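Local coordinates for PDZ domain protein (Parabacteroides distasonis, PDB 4L8N), which is of unknown function but combines PDZ domains with a DUF4136 domain and can bind magnesium ions, at residues I45-V50 against M285-P290; G143-F148 against P255-W260; S151-N156 against L160-N165; C167-L172 against L177-A182. One frame throughout, in Å; residues are numbered along the deposited sequence.

Contact 1. Residues I45-V50 against M285-P290; sequences IKKYDV and MCMQYP
Tyr48 reaches from a type II beta turn of the N-terminal PDZ domain to Met287 of segment 285-290, in the DUF4136 region. The turn runs from Lys46 to Asp49. Lys46 N bonds Asp49 OD2 (3.0 Å), meeting it from above the carboxylate plane. CB of Tyr48 points toward segment 285-290. CG lies anti to the carbonyl carbon (chi1 -46°), and the ring continues toward Met287. Lys47 CB sits 3.8 Å above the plane of the Tyr48 ring, near the rim. The far part of the ring meets Met287 O obliquely, with Tyr48 CZ 3.3 Å from it. Tyr48 OH comes last and touches most: Met287 CE at 3.3 Å, Met287 CB at 3.7 Å and Met287 CG at 3.8 Å. The two side chains cross at about a right angle. With an alanine in place of Tyr48, the Met287 side chain would probably lose most of its cover from the turn, leaving a gap between the two domains. Lys47 adds a little at the margin; its NZ is hydrogen-bonded to Val454 O. Met287, modelled as selenomethionine, bends at its last torsion, and its CE methyl lies 4.2 Å from Lys47 CE.

Contact 2. Residues G143-F148 against P255-W260; sequences GNFKTF and PGRVLW
Phe145 and Leu259 bury the most surface here, and Arg257 closes the contact at the ring edge. Phe145 lies just before strand 147-150, and Leu259 near the start of strand 258-268. Both strands belong to the large mixed sheet, in its DUF4136 part, but they are not neighbours in it. The two apolar side chains come from opposite directions. Leu259 CD1 sits over the ring centre of Phe145 in a CH-pi contact, 3.8 Å from the centroid and 10° off the normal. Leu259 CD2 touches the same ring at CZ, 4.0 Å away. The other face carries Asn144 CB, offset toward the rim. A bend at chi3 (63°) brings Arg257 NH2 near the ring plane, 3.9 Å from Phe145 CZ. The guanidinium is turned 73° from the ring, so the groups do not stack. The guanidinium is held by salt bridges from NH2 to Asp250 and from NH1 to Asp138. Replacing Phe145 by an alanine would probably leave Leu259 CD1 without the ring it packs on and open a gap beside Arg257. Apolar packing thus lies next to a paired charge: the ring supplies shape and dispersion, while the aspartates probably compensate the buried arginine.

Contact 3. Residues S151-N156 against L160-N165; sequences STIDEN and LETVIN
Asp154 and Glu161 are joined by the one direct hydrogen bond between loop 151-156 and helix segment 160-165. Asp154 N donates to Glu161 OE1 at 3.2 Å with an N-H...O angle of 159°. The donor comes from above the carboxylate plane. Glu161 reaches the loop with a chain extended beyond CG. A second polar link runs through a water. The water donates to Ser151 O (2.7 Å) and accepts from Asn165 ND2 (2.7 Å). Within the loop, Asn156 ND2 bonds the syn lone pair of Asp154 OD1 at 2.9 Å. Asn156 N adds a weak bond to the same oxygen, as in an Asx turn.

The non-polar share falls to Ile153, which runs antiparallel to the side chains of Glu161 and Asn165 as it passes them. With CG1 anti to the carbonyl carbon (chi1 -85°), its CD1 reaches the helix, 4.0 Å from Asn165 ND2. Thr162 OG1 lies beside the same methyl and is itself bonded to Arg158 O.

Like charges also come close. Asp154 OD2 and Glu161 OE2 are 4.0 Å apart, their carboxylate planes turned by 50°. Each has another partner: Asn157 ND2 for Asp154 OD2 and Tyr192 OH for Glu161 OE2. The contact fixes the loop that leads from strand 147-150 into helix 158-175. Its directional links are polar, beside the packing of Ile153, and it lies at the surface. The nearby negative charges may raise the proton affinity of one carboxylate, while the neutral donors around them probably soften the repulsion.

Contact 4. Residues C167-L172 against L177-A182; sequences CIENEL and LTVDIA
The Glu169 carboxylate is the flat side-chain group of this contact, and Val179 CG2 lies above its plane. OE2 is its nearest atom, 3.7 Å from Val179 CG2. Glu169 CG and CD touch the same methyl, each at 3.9 Å. The side chain gets there because CG is anti to the backbone N (chi1 -163°) and the chain runs on extended, crossing Val179 at about a right angle. Phe148 of strand 147-150 touches both Glu169 and Val179.

The Leu172 carbonyl is the other planar group that matters. It accepts a hydrogen bond from Leu177 N at 3.0 Å. The donor is tilted 22° from the carbonyl plane, and the C=O...N angle is 152°. Leu177 CB packs against the same oxygen, 3.4 Å from Leu172 O. Farther along, Leu172 CD2 and Leu177 CD1 meet more loosely at 4.3 Å. Beyond this pair, Leu177 packs on Leu86 and Tyr289, and Leu172 on Ile188.

The bond from Leu177 N skips back five residues, a spacing like that of the 6-to-1 bond of a Schellman motif. It ties the last part of helix 158-175 to the chain that leaves it. That chain becomes strand 178-179, which lies parallel to strand 147-150 and pairs with it through the backbones of Thr178 and Asp180. Strand, helix and strand together form a beta-alpha-beta crossover at the end of the mixed sheet.

Contacts 3 and 4 lie within one beta-alpha-beta unit of the DUF4136 domain, which contact 2 joins through 143-148 on its first strand. Contact 3 secures the entry to helix 158-175 and contact 4 its exit; their centres are about 14 Å apart. Contacts 2 and 4 are closer, with centres about 12 Å apart. Their strands pair directly: Phe148 N lies 2.9 Å from Thr178 O, a probable hydrogen bond. Contact 1 joins the N-terminal PDZ domain to this region. It meets contact 2 where Tyr289 packs edge-to-face on Trp260, and contact 4 where Tyr289 CE2 lies 4.1 Å from Leu177 CD1. All four contacts are away from Glu239 and Asp270, which bind magnesium in this protein.

Contact 1. Residues I45-V50 against M285-P290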
loop_
_atom_site.group_PDB
_atom_site.type_symbol
_atom_site.label_atom_id
_atom_site.label_comp_id
_atom_site.label_asym_id
_atom_site.label_seq_id
_atom_site.Cartn_x
_atom_site.Cartn_y
_atom_site.Cartn_z
ATOM N N ILE A 45 22.727 28.112 -2.708
ATOM C CA ILE A 45 21.995 27.089 -3.462
ATOM C C ILE A 45 21.374 26.148 -2.431
ATOM O O ILE A 45 22.071 25.694 -1.526
ATOM C CB ILE A 45 22.867 26.326 -4.508
ATOM C CG1 ILE A 45 23.540 27.290 -5.511
ATOM C CG2 ILE A 45 22.048 25.230 -5.247
ATOM C CD1 ILE A 45 22.650 27.896 -6.607
ATOM N N LYS A 46 20.071 25.902 -2.544
ATOM C CA LYS A 46 19.293 25.051 -1.632
ATOM C C LYS A 46 18.662 23.882 -2.386
ATOM O O LYS A 46 18.462 23.959 -3.591
ATOM C CB LYS A 46 18.176 25.880 -0.939
ATOM C CG LYS A 46 18.658 27.163 -0.240
ATOM C CD LYS A 46 19.233 26.923 1.168
ATOM C CE LYS A 46 19.844 28.164 1.790
ATOM N NZ LYS A 46 18.821 29.192 2.148
ATOM N N LYS A 47 18.365 22.793 -1.671
ATOM C CA LYS A 47 17.680 21.623 -2.207
ATOM C C LYS A 47 16.384 22.025 -2.903
ATOM O O LYS A 47 15.655 22.905 -2.404
ATOM C CB LYS A 47 17.315 20.666 -1.058
ATOM C CG LYS A 47 18.310 19.571 -0.733
ATOM C CD LYS A 47 17.761 18.778 0.486
ATOM C CE LYS A 47 18.109 17.318 0.487
ATOM N NZ LYS A 47 19.501 17.083 0.967
ATOM N N TYR A 48 16.103 21.372 -4.045
ATOM C CA TYR A 48 14.886 21.469 -4.869
ATOM C C TYR A 48 14.840 22.781 -5.655
ATOM O O TYR A 48 13.854 23.041 -6.341
ATOM C CB TYR A 48 13.582 21.165 -4.059
ATOM C CG TYR A 48 13.749 19.915 -3.202
ATOM C CD1 TYR A 48 14.210 18.719 -3.758
ATOM C CD2 TYR A 48 13.587 19.968 -1.820
ATOM C CE1 TYR A 48 14.492 17.609 -2.963
ATOM C CE2 TYR A 48 13.839 18.857 -1.018
ATOM C CZ TYR A 48 14.286 17.675 -1.593
ATOM O OH TYR A 48 14.526 16.571 -0.804
ATOM N N ASP A 49 15.965 23.524 -5.686
ATOM C CA ASP A 49 16.120 24.703 -6.530
ATOM C C ASP A 49 16.079 24.250 -7.968
ATOM O O ASP A 49 16.562 23.144 -8.271
ATOM C CB ASP A 49 17.463 25.432 -6.258
ATOM C CG ASP A 49 17.447 26.495 -5.180
ATOM O OD1 ASP A 49 16.362 26.753 -4.620
ATOM O OD2 ASP A 49 18.530 27.070 -4.890
ATOM N N VAL A 50 15.497 25.096 -8.851
ATOM C CA VAL A 50 15.388 24.833 -10.285
ATOM C C VAL A 50 16.358 25.737 -11.038
ATOM O O VAL A 50 16.269 26.963 -10.936
ATOM C CB VAL A 50 13.942 24.998 -10.797
ATOM C CG1 VAL A 50 13.875 24.868 -12.317
ATOM C CG2 VAL A 50 13.017 23.984 -10.141
HETATM N N MSE A 285 8.196 13.081 4.776
HETATM C CA MSE A 285 7.059 13.187 3.848
HETATM C C MSE A 285 7.104 14.451 2.991
HETATM O O MSE A 285 6.826 14.382 1.795
HETATM C CB MSE A 285 5.746 13.175 4.637
HETATM C CG MSE A 285 5.388 11.811 5.170
HETATM SE SE MSE A 285 3.936 11.840 6.431
HETATM C CE MSE A 285 2.592 12.311 5.232
ATOM N N CYS A 286 7.449 15.602 3.593
ATOM C CA CYS A 286 7.483 16.884 2.880
ATOM C C CYS A 286 8.728 17.082 2.023
ATOM O O CYS A 286 8.767 18.054 1.256
ATOM C CB CYS A 286 7.288 18.041 3.842
ATOM S SG CYS A 286 5.641 18.079 4.582
HETATM N N MSE A 287 9.710 16.157 2.074
HETATM C CA MSE A 287 10.891 16.264 1.198
HETATM C C MSE A 287 10.467 16.102 -0.272
HETATM O O MSE A 287 11.204 16.506 -1.177
HETATM C CB MSE A 287 11.963 15.243 1.579
HETATM C CG MSE A 287 12.933 15.792 2.607
HETATM SE SE MSE A 287 14.288 14.527 3.201
HETATM C CE MSE A 287 15.249 14.479 1.660
ATOM N N GLN A 288 9.252 15.533 -0.505
ATOM C CA GLN A 288 8.740 15.384 -1.856
ATOM C C GLN A 288 7.812 16.530 -2.242
ATOM O O GLN A 288 7.226 16.472 -3.314
ATOM C CB GLN A 288 8.100 14.020 -2.091
ATOM C CG GLN A 288 9.165 12.938 -2.202
ATOM C CD GLN A 288 8.714 11.796 -3.029
ATOM O OE1 GLN A 288 9.202 11.577 -4.142
ATOM N NE2 GLN A 288 7.744 11.067 -2.506
ATOM N N TYR A 289 7.724 17.602 -1.421
ATOM C CA TYR A 289 6.994 18.811 -1.801
ATOM C C TYR A 289 8.010 19.944 -2.020
ATOM O O TYR A 289 8.730 20.279 -1.072
ATOM C CB TYR A 289 5.888 19.231 -0.802
ATOM C CG TYR A 289 5.015 20.301 -1.423
ATOM C CD1 TYR A 289 4.045 19.971 -2.372
ATOM C CD2 TYR A 289 5.283 21.661 -1.214
ATOM C CE1 TYR A 289 3.309 20.959 -3.035
ATOM C CE2 TYR A 289 4.556 22.657 -1.882
ATOM C CZ TYR A 289 3.563 22.298 -2.784
ATOM O OH TYR A 289 2.828 23.259 -3.449
ATOM N N PRO A 290 8.148 20.542 -3.233
ATOM C CA PRO A 290 7.367 20.352 -4.465
ATOM C C PRO A 290 7.900 19.301 -5.449
ATOM O O PRO A 290 7.267 19.065 -6.478
ATOM C CB PRO A 290 7.448 21.739 -5.102
ATOM C CG PRO A 290 8.794 22.243 -4.714
ATOM C CD PRO A 290 9.135 21.629 -3.400
#

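Contact 2. Residues G143-F148 against P255-W260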
loop_
_atom_site.group_PDB
_atom_site.type_symbol
_atom_site.label_atom_id
_atom_site.label_comp_id
_atom_site.label_asym_id
_atom_site.label_seq_id
_atom_site.Cartn_x
_atom_site.Cartn_y
_atom_site.Cartn_z
ATOM N N GLY A 143 5.090 26.263 -8.050
ATOM C CA GLY A 143 5.630 27.589 -7.764
ATOM C C GLY A 143 4.596 28.709 -7.839
ATOM O O GLY A 143 4.871 29.822 -7.395
ATOM N N ASN A 144 3.381 28.429 -8.383
ATOM C CA ASN A 144 2.298 29.413 -8.473
ATOM C C ASN A 144 1.632 29.649 -7.113
ATOM O O ASN A 144 0.879 30.608 -6.969
ATOM C CB ASN A 144 1.224 28.974 -9.480
ATOM C CG ASN A 144 1.657 28.802 -10.924
ATOM O OD1 ASN A 144 1.031 28.053 -11.678
ATOM N ND2 ASN A 144 2.695 29.497 -11.368
ATOM N N PHE A 145 1.886 28.769 -6.133
ATOM C CA PHE A 145 1.270 28.807 -4.814
ATOM C C PHE A 145 2.318 29.204 -3.785
ATOM O O PHE A 145 3.259 28.458 -3.539
ATOM C CB PHE A 145 0.636 27.431 -4.525
ATOM C CG PHE A 145 -0.245 26.958 -5.666
ATOM C CD1 PHE A 145 -1.558 27.407 -5.786
ATOM C CD2 PHE A 145 0.255 26.112 -6.650
ATOM C CE1 PHE A 145 -2.361 26.996 -6.857
ATOM C CE2 PHE A 145 -0.541 25.727 -7.740
ATOM C CZ PHE A 145 -1.844 26.169 -7.832
ATOM N N LYS A 146 2.178 30.398 -3.211
ATOM C CA LYS A 146 3.185 30.945 -2.307
ATOM C C LYS A 146 2.761 30.999 -0.820
ATOM O O LYS A 146 3.630 31.115 0.052
ATOM C CB LYS A 146 3.582 32.357 -2.790
ATOM C CG LYS A 146 4.143 32.432 -4.236
ATOM C CD LYS A 146 5.592 31.881 -4.386
ATOM C CE LYS A 146 6.241 32.268 -5.702
ATOM N NZ LYS A 146 7.636 31.746 -5.828
ATOM N N THR A 147 1.454 30.928 -0.529
ATOM C CA THR A 147 0.938 31.068 0.834
ATOM C C THR A 147 0.015 29.919 1.235
ATOM O O THR A 147 -0.663 29.301 0.394
ATOM C CB THR A 147 0.206 32.442 1.048
ATOM O OG1 THR A 147 -1.041 32.477 0.352
ATOM C CG2 THR A 147 1.055 33.644 0.650
ATOM N N PHE A 148 -0.034 29.666 2.553
ATOM C CA PHE A 148 -0.850 28.600 3.088
ATOM C C PHE A 148 -1.492 28.978 4.413
ATOM O O PHE A 148 -1.142 29.968 5.043
ATOM C CB PHE A 148 -0.005 27.321 3.249
ATOM C CG PHE A 148 1.062 27.388 4.318
ATOM C CD1 PHE A 148 2.265 28.056 4.087
ATOM C CD2 PHE A 148 0.887 26.746 5.538
ATOM C CE1 PHE A 148 3.232 28.145 5.079
ATOM C CE2 PHE A 148 1.859 26.824 6.525
ATOM C CZ PHE A 148 3.032 27.509 6.285
ATOM N N PRO A 255 -10.048 26.033 -7.321
ATOM C CA PRO A 255 -10.326 25.819 -5.889
ATOM C C PRO A 255 -10.895 24.439 -5.558
ATOM O O PRO A 255 -11.778 23.967 -6.257
ATOM C CB PRO A 255 -11.344 26.924 -5.573
ATOM C CG PRO A 255 -10.998 28.016 -6.524
ATOM C CD PRO A 255 -10.622 27.314 -7.792
ATOM N N GLY A 256 -10.354 23.797 -4.530
ATOM C CA GLY A 256 -10.814 22.486 -4.083
ATOM C C GLY A 256 -10.029 21.314 -4.634
ATOM O O GLY A 256 -10.126 20.206 -4.101
ATOM N N ARG A 257 -9.255 21.548 -5.718
ATOM C CA ARG A 257 -8.380 20.558 -6.361
ATOM C C ARG A 257 -7.234 20.219 -5.428
ATOM O O ARG A 257 -6.546 21.121 -4.946
ATOM C CB ARG A 257 -7.837 21.115 -7.703
ATOM C CG ARG A 257 -6.779 20.261 -8.399
ATOM C CD ARG A 257 -6.283 20.899 -9.688
ATOM N NE ARG A 257 -5.612 22.179 -9.444
ATOM C CZ ARG A 257 -4.880 22.843 -10.335
ATOM N NH1 ARG A 257 -4.724 22.371 -11.563
ATOM N NH2 ARG A 257 -4.309 23.991 -10.006
ATOM N N VAL A 258 -7.038 18.919 -5.160
ATOM C CA VAL A 258 -5.923 18.462 -4.340
ATOM C C VAL A 258 -4.701 18.445 -5.245
ATOM O O VAL A 258 -4.690 17.744 -6.269
ATOM C CB VAL A 258 -6.184 17.101 -3.651
ATOM C CG1 VAL A 258 -4.937 16.628 -2.906
ATOM C CG2 VAL A 258 -7.373 17.198 -2.702
ATOM N N LEU A 259 -3.705 19.281 -4.905
ATOM C CA LEU A 259 -2.469 19.419 -5.681
ATOM C C LEU A 259 -1.504 18.293 -5.374
ATOM O O LEU A 259 -0.905 17.713 -6.280
ATOM C CB LEU A 259 -1.777 20.766 -5.399
ATOM C CG LEU A 259 -2.559 22.047 -5.674
ATOM C CD1 LEU A 259 -1.812 23.215 -5.140
ATOM C CD2 LEU A 259 -2.750 22.282 -7.166
ATOM N N TRP A 260 -1.361 17.996 -4.094
ATOM C CA TRP A 260 -0.408 17.036 -3.570
ATOM C C TRP A 260 -0.957 16.448 -2.278
ATOM O O TRP A 260 -1.522 17.182 -1.433
ATOM C CB TRP A 260 0.920 17.794 -3.307
ATOM C CG TRP A 260 2.095 16.968 -2.852
ATOM C CD1 TRP A 260 3.108 16.500 -3.635
ATOM C CD2 TRP A 260 2.480 16.705 -1.497
ATOM N NE1 TRP A 260 4.069 15.904 -2.860
ATOM C CE2 TRP A 260 3.704 16.000 -1.542
ATOM C CE3 TRP A 260 1.899 16.974 -0.245
ATOM C CZ2 TRP A 260 4.373 15.594 -0.388
ATOM C CZ3 TRP A 260 2.533 16.511 0.893
ATOM C CH2 TRP A 260 3.780 15.878 0.818
#

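Contact 3. Residues S151-N156 against L160-N165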
loop_
_atom_site.group_PDB
_atom_site.type_symbol
_atom_site.label_atom_id
_atom_site.label_comp_id
_atom_site.label_asym_id
_atom_site.label_seq_id
_atom_site.Cartn_x
_atom_site.Cartn_y
_atom_site.Cartn_z
ATOM N N SER A 151 -6.537 24.050 7.687
ATOM C CA SER A 151 -7.985 23.927 7.732
ATOM C C SER A 151 -8.425 23.833 9.215
ATOM O O SER A 151 -7.598 23.518 10.088
ATOM C CB SER A 151 -8.475 22.754 6.880
ATOM O OG SER A 151 -8.142 21.462 7.357
ATOM N N THR A 152 -9.692 24.222 9.498
ATOM C CA THR A 152 -10.345 24.248 10.823
ATOM C C THR A 152 -9.970 23.024 11.682
ATOM O O THR A 152 -10.050 21.871 11.229
ATOM C CB THR A 152 -11.877 24.330 10.650
ATOM O OG1 THR A 152 -12.196 25.212 9.564
ATOM C CG2 THR A 152 -12.594 24.758 11.929
ATOM N N ILE A 153 -9.569 23.294 12.922
ATOM C CA ILE A 153 -9.139 22.254 13.844
ATOM C C ILE A 153 -10.365 21.529 14.457
ATOM O O ILE A 153 -11.325 22.183 14.881
ATOM C CB ILE A 153 -8.165 22.875 14.905
ATOM C CG1 ILE A 153 -6.722 22.906 14.332
ATOM C CG2 ILE A 153 -8.204 22.141 16.274
ATOM C CD1 ILE A 153 -5.724 23.847 15.020
ATOM N N ASP A 154 -10.326 20.168 14.468
ATOM C CA ASP A 154 -11.341 19.337 15.125
ATOM C C ASP A 154 -11.047 19.430 16.616
ATOM O O ASP A 154 -10.010 18.933 17.070
ATOM C CB ASP A 154 -11.340 17.870 14.614
ATOM C CG ASP A 154 -12.013 16.856 15.540
ATOM O OD1 ASP A 154 -13.131 17.141 16.025
ATOM O OD2 ASP A 154 -11.420 15.783 15.778
ATOM N N GLU A 155 -11.938 20.110 17.360
ATOM C CA GLU A 155 -11.811 20.403 18.790
ATOM C C GLU A 155 -11.587 19.162 19.671
ATOM O O GLU A 155 -10.870 19.260 20.677
ATOM C CB GLU A 155 -13.029 21.197 19.273
ATOM C CG GLU A 155 -12.942 22.674 18.916
ATOM C CD GLU A 155 -11.710 23.397 19.432
ATOM O OE1 GLU A 155 -11.326 23.179 20.606
ATOM O OE2 GLU A 155 -11.126 24.187 18.655
ATOM N N ASN A 156 -12.146 17.998 19.257
ATOM C CA ASN A 156 -12.001 16.699 19.926
ATOM C C ASN A 156 -10.539 16.236 19.944
ATOM O O ASN A 156 -10.142 15.494 20.850
ATOM C CB ASN A 156 -12.870 15.648 19.234
ATOM C CG ASN A 156 -14.349 15.969 19.256
ATOM O OD1 ASN A 156 -15.012 15.924 20.303
ATOM N ND2 ASN A 156 -14.904 16.300 18.097
ATOM N N LEU A 160 -3.409 17.229 19.530
ATOM C CA LEU A 160 -2.718 16.486 18.469
ATOM C C LEU A 160 -2.601 17.304 17.169
ATOM O O LEU A 160 -1.500 17.428 16.640
ATOM C CB LEU A 160 -3.443 15.146 18.204
ATOM C CG LEU A 160 -3.091 14.360 16.929
ATOM C CD1 LEU A 160 -1.652 13.828 16.954
ATOM C CD2 LEU A 160 -4.048 13.230 16.727
ATOM N N GLU A 161 -3.721 17.856 16.667
ATOM C CA GLU A 161 -3.775 18.640 15.426
ATOM C C GLU A 161 -2.873 19.881 15.452
ATOM O O GLU A 161 -2.354 20.271 14.408
ATOM C CB GLU A 161 -5.210 19.048 15.098
ATOM C CG GLU A 161 -6.041 17.872 14.609
ATOM C CD GLU A 161 -7.342 18.187 13.900
ATOM O OE1 GLU A 161 -7.471 19.295 13.329
ATOM O OE2 GLU A 161 -8.210 17.287 13.857
ATOM N N THR A 162 -2.656 20.467 16.640
ATOM C CA THR A 162 -1.791 21.626 16.818
ATOM C C THR A 162 -0.335 21.200 16.634
ATOM O O THR A 162 0.424 21.943 16.010
ATOM C CB THR A 162 -2.059 22.290 18.167
ATOM O OG1 THR A 162 -3.403 22.758 18.141
ATOM C CG2 THR A 162 -1.127 23.464 18.451
ATOM N N VAL A 163 0.040 20.001 17.132
ATOM C CA VAL A 163 1.407 19.461 17.015
ATOM C C VAL A 163 1.710 19.202 15.544
ATOM O O VAL A 163 2.716 19.705 15.041
ATOM C CB VAL A 163 1.633 18.198 17.892
ATOM C CG1 VAL A 163 2.994 17.551 17.610
ATOM C CG2 VAL A 163 1.498 18.541 19.372
ATOM N N ILE A 164 0.819 18.459 14.861
ATOM C CA ILE A 164 0.900 18.133 13.435
ATOM C C ILE A 164 1.104 19.423 12.601
ATOM O O ILE A 164 2.101 19.538 11.898
ATOM C CB ILE A 164 -0.364 17.337 12.961
ATOM C CG1 ILE A 164 -0.505 15.979 13.689
ATOM C CG2 ILE A 164 -0.342 17.137 11.438
ATOM C CD1 ILE A 164 -1.863 15.237 13.428
ATOM N N ASN A 165 0.195 20.394 12.722
ATOM C CA ASN A 165 0.237 21.652 11.972
ATOM C C ASN A 165 1.506 22.487 12.258
ATOM O O ASN A 165 2.015 23.139 11.351
ATOM C CB ASN A 165 -1.025 22.466 12.236
ATOM C CG ASN A 165 -2.302 21.854 11.696
ATOM O OD1 ASN A 165 -2.304 20.918 10.881
ATOM N ND2 ASN A 165 -3.424 22.436 12.069
HETATM O O HOH W 1 -5.762 21.730 10.827
#

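Contact 4. Residues C167-L172 against L177-A182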
loop_
_atom_site.group_PDB
_atom_site.type_symbol
_atom_site.label_atom_id
_atom_site.label_comp_id
_atom_site.label_asym_id
_atom_site.label_seq_id
_atom_site.Cartn_x
_atom_site.Cartn_y
_atom_site.Cartn_z
ATOM N N CYS A 167 4.463 21.154 12.916
ATOM C CA CYS A 167 5.499 20.422 12.177
ATOM C C CYS A 167 5.448 20.792 10.699
ATOM O O CYS A 167 6.498 21.080 10.104
ATOM C CB CYS A 167 5.355 18.911 12.363
ATOM S SG CYS A 167 5.622 18.330 14.057
ATOM N N ILE A 168 4.232 20.768 10.102
ATOM C CA ILE A 168 4.029 21.108 8.695
ATOM C C ILE A 168 4.385 22.573 8.473
ATOM O O ILE A 168 5.071 22.879 7.488
ATOM C CB ILE A 168 2.602 20.785 8.187
ATOM C CG1 ILE A 168 2.232 19.324 8.485
ATOM C CG2 ILE A 168 2.465 21.091 6.665
ATOM C CD1 ILE A 168 0.785 19.108 8.551
ATOM N N GLU A 169 3.995 23.464 9.413
ATOM C CA GLU A 169 4.302 24.891 9.301
ATOM C C GLU A 169 5.806 25.127 9.240
ATOM O O GLU A 169 6.238 25.884 8.384
ATOM C CB GLU A 169 3.680 25.706 10.443
ATOM C CG GLU A 169 3.614 27.193 10.144
ATOM C CD GLU A 169 3.083 28.061 11.266
ATOM O OE1 GLU A 169 2.110 27.643 11.936
ATOM O OE2 GLU A 169 3.619 29.180 11.450
ATOM N N ASN A 170 6.599 24.465 10.097
ATOM C CA ASN A 170 8.061 24.597 10.080
ATOM C C ASN A 170 8.641 24.098 8.760
ATOM O O ASN A 170 9.498 24.773 8.204
ATOM C CB ASN A 170 8.748 23.867 11.263
ATOM C CG ASN A 170 8.445 24.432 12.646
ATOM O OD1 ASN A 170 8.039 25.599 12.814
ATOM N ND2 ASN A 170 8.650 23.607 13.681
ATOM N N GLU A 171 8.150 22.957 8.241
ATOM C CA GLU A 171 8.644 22.391 6.983
ATOM C C GLU A 171 8.420 23.299 5.791
ATOM O O GLU A 171 9.342 23.480 4.996
ATOM C CB GLU A 171 8.006 21.023 6.689
ATOM C CG GLU A 171 8.604 19.876 7.478
ATOM C CD GLU A 171 10.106 19.901 7.704
ATOM O OE1 GLU A 171 10.869 19.771 6.719
ATOM O OE2 GLU A 171 10.517 20.037 8.879
ATOM N N LEU A 172 7.206 23.871 5.680
ATOM C CA LEU A 172 6.777 24.712 4.564
ATOM C C LEU A 172 7.362 26.118 4.643
ATOM O O LEU A 172 7.685 26.700 3.598
ATOM C CB LEU A 172 5.235 24.771 4.488
ATOM C CG LEU A 172 4.479 23.449 4.231
ATOM C CD1 LEU A 172 2.989 23.723 3.982
ATOM C CD2 LEU A 172 5.058 22.681 3.071
ATOM N N LEU A 177 7.606 29.083 1.724
ATOM C CA LEU A 177 6.176 29.364 1.716
ATOM C C LEU A 177 5.852 30.214 2.950
ATOM O O LEU A 177 6.613 30.243 3.922
ATOM C CB LEU A 177 5.308 28.088 1.648
ATOM C CG LEU A 177 5.474 27.174 0.408
ATOM C CD1 LEU A 177 4.479 26.030 0.446
ATOM C CD2 LEU A 177 5.292 27.940 -0.907
ATOM N N THR A 178 4.751 30.956 2.888
ATOM C CA THR A 178 4.428 31.822 4.006
ATOM C C THR A 178 2.942 31.670 4.413
ATOM O O THR A 178 2.078 31.355 3.581
ATOM C CB THR A 178 4.856 33.252 3.685
ATOM O OG1 THR A 178 4.440 34.098 4.747
ATOM C CG2 THR A 178 4.343 33.763 2.326
ATOM N N VAL A 179 2.671 31.825 5.724
ATOM C CA VAL A 179 1.311 31.738 6.261
ATOM C C VAL A 179 0.530 33.041 5.925
ATOM O O VAL A 179 1.080 34.155 5.984
ATOM C CB VAL A 179 1.290 31.459 7.792
ATOM C CG1 VAL A 179 -0.131 31.236 8.297
ATOM C CG2 VAL A 179 2.181 30.287 8.179
ATOM N N ASP A 180 -0.749 32.873 5.554
ATOM C CA ASP A 180 -1.727 33.928 5.312
ATOM C C ASP A 180 -3.080 33.324 5.633
ATOM O O ASP A 180 -3.592 32.557 4.824
ATOM C CB ASP A 180 -1.645 34.467 3.866
ATOM C CG ASP A 180 -2.641 35.573 3.516
ATOM O OD1 ASP A 180 -3.034 36.340 4.429
ATOM O OD2 ASP A 180 -2.986 35.702 2.329
ATOM N N ILE A 181 -3.633 33.601 6.829
ATOM C CA ILE A 181 -4.920 33.012 7.245
ATOM C C ILE A 181 -6.089 33.665 6.493
ATOM O O ILE A 181 -7.131 33.038 6.294
ATOM C CB ILE A 181 -5.120 33.086 8.793
ATOM C CG1 ILE A 181 -3.984 32.357 9.551
ATOM C CG2 ILE A 181 -6.498 32.515 9.211
ATOM C CD1 ILE A 181 -3.842 32.788 11.020
ATOM N N ALA A 182 -5.902 34.912 6.069
ATOM C CA ALA A 182 -6.917 35.680 5.363
ATOM C C ALA A 182 -7.210 35.116 3.967
ATOM O O ALA A 182 -8.321 34.641 3.737
ATOM C CB ALA A 182 -6.491 37.134 5.270
#